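PDB 4ZXH: Abbfa_003403 from Acinetobacter baumannii, which probably builds a peptide product as a four-domain nonribosomal peptide synthetase, with condensation, adenylation, phosphopantetheine-carrying peptidyl carrier and thioesterase domains. Local coordinates for residues 194-199 and 330-335. Residues are numbered along the deposited sequence; the frame is centred on the assembly and turned at random.
Sequences DTDESL and HQKIAF. With PNS (4'-phosphopantetheine), chain B.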
loop_
_atom_site.group_PDB
_atom_site.type_symbol
_atom_site.label_atom_id
_atom_site.label_comp_id
_atom_site.label_asym_id
_atom_site.label_seq_id
_atom_site.Cartn_x
_atom_site.Cartn_y
_atom_site.Cartn_z
ATOM N N ASP A 194 -26.425 -3.921 -17.854
ATOM C CA ASP A 194 -25.604 -2.711 -17.770
ATOM C C ASP A 194 -26.365 -1.432 -18.115
ATOM O O ASP A 194 -25.845 -0.333 -17.938
ATOM C CB ASP A 194 -24.393 -2.826 -18.701
ATOM C CG ASP A 194 -23.369 -3.831 -18.212
ATOM O OD1 ASP A 194 -23.617 -4.470 -17.166
ATOM O OD2 ASP A 194 -22.313 -3.973 -18.868
ATOM N N THR A 195 -27.590 -1.589 -18.611
ATOM C CA THR A 195 -28.418 -0.474 -19.058
ATOM C C THR A 195 -29.450 -0.044 -18.011
ATOM O O THR A 195 -30.306 0.798 -18.296
ATOM C CB THR A 195 -29.170 -0.837 -20.343
ATOM O OG1 THR A 195 -30.163 -1.827 -20.047
ATOM C CG2 THR A 195 -28.204 -1.401 -21.370
ATOM N N ASP A 196 -29.372 -0.631 -16.815
ATOM C CA ASP A 196 -30.342 -0.358 -15.753
ATOM C C ASP A 196 -30.176 1.051 -15.206
ATOM O O ASP A 196 -29.066 1.452 -14.851
ATOM C CB ASP A 196 -30.202 -1.380 -14.616
ATOM C CG ASP A 196 -31.374 -1.343 -13.641
ATOM O OD1 ASP A 196 -32.330 -0.561 -13.851
ATOM O OD2 ASP A 196 -31.355 -2.122 -12.668
ATOM N N GLU A 197 -31.284 1.788 -15.124
ATOM C CA GLU A 197 -31.272 3.187 -14.692
ATOM C C GLU A 197 -30.613 3.367 -13.327
ATOM O O GLU A 197 -29.837 4.300 -13.130
ATOM C CB GLU A 197 -32.694 3.752 -14.666
ATOM N N SER A 198 -30.899 2.467 -12.391
ATOM C CA SER A 198 -30.271 2.531 -11.072
ATOM C C SER A 198 -28.766 2.273 -11.151
ATOM O O SER A 198 -27.990 2.884 -10.427
ATOM C CB SER A 198 -30.921 1.532 -10.111
ATOM O OG SER A 198 -32.315 1.780 -9.989
ATOM N N LEU A 199 -28.350 1.373 -12.034
ATOM C CA LEU A 199 -26.929 1.080 -12.192
ATOM C C LEU A 199 -26.179 2.259 -12.808
ATOM O O LEU A 199 -25.044 2.544 -12.440
ATOM C CB LEU A 199 -26.732 -0.164 -13.048
ATOM C CG LEU A 199 -25.345 -0.801 -13.036
ATOM C CD1 LEU A 199 -24.842 -1.000 -11.612
ATOM C CD2 LEU A 199 -25.431 -2.132 -13.751
ATOM N N HIS A 330 -32.435 4.369 -5.616
ATOM C CA HIS A 330 -31.725 3.337 -6.347
ATOM C C HIS A 330 -31.007 2.368 -5.422
ATOM O O HIS A 330 -29.936 1.857 -5.756
ATOM C CB HIS A 330 -30.727 3.983 -7.300
ATOM C CG HIS A 330 -31.332 5.034 -8.168
ATOM N ND1 HIS A 330 -32.120 4.734 -9.259
ATOM C CD2 HIS A 330 -31.295 6.386 -8.089
ATOM C CE1 HIS A 330 -32.529 5.857 -9.824
ATOM N NE2 HIS A 330 -32.041 6.874 -9.134
ATOM N N GLN A 331 -31.601 2.106 -4.264
ATOM C CA GLN A 331 -30.939 1.293 -3.251
ATOM C C GLN A 331 -31.074 -0.195 -3.544
ATOM O O GLN A 331 -30.458 -1.014 -2.866
ATOM C CB GLN A 331 -31.512 1.589 -1.875
ATOM C CG GLN A 331 -32.793 0.847 -1.602
ATOM C CD GLN A 331 -33.455 1.299 -0.332
ATOM O OE1 GLN A 331 -33.795 2.475 -0.183
ATOM N NE2 GLN A 331 -33.612 0.372 0.617
ATOM N N LYS A 332 -31.879 -0.547 -4.544
ATOM C CA LYS A 332 -32.088 -1.954 -4.865
ATOM C C LYS A 332 -30.800 -2.620 -5.374
ATOM O O LYS A 332 -30.590 -3.817 -5.159
ATOM C CB LYS A 332 -33.236 -2.125 -5.883
ATOM C CG LYS A 332 -33.134 -1.343 -7.209
ATOM C CD LYS A 332 -34.511 -1.337 -7.909
ATOM C CE LYS A 332 -34.512 -0.698 -9.302
ATOM N NZ LYS A 332 -33.833 -1.522 -10.341
ATOM N N ILE A 333 -29.939 -1.839 -6.026
ATOM C CA ILE A 333 -28.667 -2.335 -6.541
ATOM C C ILE A 333 -27.701 -2.688 -5.413
ATOM O O ILE A 333 -27.381 -1.840 -4.573
ATOM C CB ILE A 333 -27.988 -1.298 -7.468
ATOM C CG1 ILE A 333 -28.878 -0.980 -8.663
ATOM C CG2 ILE A 333 -26.672 -1.822 -7.964
ATOM C CD1 ILE A 333 -29.413 -2.223 -9.357
ATOM N N ALA A 334 -27.229 -3.936 -5.406
ATOM C CA ALA A 334 -26.331 -4.413 -4.350
ATOM C C ALA A 334 -24.974 -3.766 -4.478
ATOM O O ALA A 334 -24.517 -3.488 -5.593
ATOM C CB ALA A 334 -26.196 -5.909 -4.398
ATOM N N PHE A 335 -24.337 -3.509 -3.338
ATOM C CA PHE A 335 -23.044 -2.848 -3.335
ATOM C C PHE A 335 -22.042 -3.601 -4.203
ATOM O O PHE A 335 -21.257 -2.990 -4.919
ATOM C CB PHE A 335 -22.511 -2.717 -1.917
ATOM C CG PHE A 335 -21.242 -1.929 -1.823
ATOM C CD1 PHE A 335 -21.218 -0.595 -2.181
ATOM C CD2 PHE A 335 -20.074 -2.520 -1.373
ATOM C CE1 PHE A 335 -20.062 0.136 -2.107
ATOM C CE2 PHE A 335 -18.913 -1.798 -1.291
ATOM C CZ PHE A 335 -18.903 -0.466 -1.659
HETATM O O23 PNS B . -13.568 -6.672 -5.049
HETATM P P24 PNS B . -14.803 -7.451 -5.418
HETATM O O25 PNS B . -15.338 -7.325 -6.819
HETATM O O27 PNS B . -15.945 -6.932 -4.404
HETATM C C28 PNS B . -15.736 -6.975 -2.996
HETATM C C29 PNS B . -16.994 -6.489 -2.298
HETATM C C30 PNS B . -18.117 -7.409 -2.781
HETATM C C31 PNS B . -17.268 -5.039 -2.701
HETATM C C32 PNS B . -16.791 -6.549 -0.777
HETATM O O33 PNS B . -15.498 -5.988 -0.497
HETATM C C34 PNS B . -17.901 -5.812 -0.053
HETATM O O35 PNS B . -19.079 -6.156 -0.137
HETATM N N36 PNS B . -17.577 -4.771 0.701
HETATM C C37 PNS B . -18.569 -3.999 1.431
HETATM C C38 PNS B . -18.216 -4.080 2.916
HETATM C C39 PNS B . -19.471 -4.040 3.733
HETATM O O40 PNS B . -20.487 -4.599 3.348
HETATM N N41 PNS B . -19.354 -3.359 4.865
HETATM C C42 PNS B . -20.360 -3.133 5.875
HETATM C C43 PNS B . -19.722 -2.036 6.701
HETATM S S44 PNS B . -20.403 -0.470 6.140
#
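In the condensation domain, the type I beta turn from His330 to Ile333 packs against the N-terminal end of helix 197-205. The turn lies in the loop between helices 313-329 and 335-342, and this loop leads to the 4'-phosphopantetheine pocket. Asp196 is the N-cap residue of helix 197-205. Ser198, in the first turn of that helix, points toward the loop and is buried there. Its OG meets ND1 of His330 at 3.0 Å, at the edge of the imidazole and in the ring plane. Either group could be the donor of this hydrogen bond. With CG of His330 anti to its carbonyl carbon (chi1 -51°), the ring swings over to the helix and presents ND1 to Ser198. Phe201, further along the same helix, stacks on the His330 ring, and NE1 of Trp202 hydrogen-bonds to His330 O. Lys332 runs past the serine, with its CE 3.4 Å from Ser198 OG. A bend at the last torsion (chi4 72°) turns its ammonium group toward Asp196. A salt bridge joins NZ of Lys332 to OD2 of Asp196 at 3.5 Å. The two side chains approach from opposite directions. Ile333 supplies the apolar side of the contact. Its CG1 packs 3.5 Å from CB of Ser198. Its CG2 branch touches CD1 of Leu199 where the two side chains cross at about a right angle. Both residues also touch helix 335-342, Ile333 at Val338 and Leu199 at Arg337 and Ala341. ND2 of Asn299 hydrogen-bonds to O of Gln331 and O of Ile333, and its OD1 takes a bond from N of Phe335, so it ties the turn to the start of the next helix. There Phe335 reaches the cofactor arm, with its CD2 3.5 Å from C37 of the phosphopantetheine.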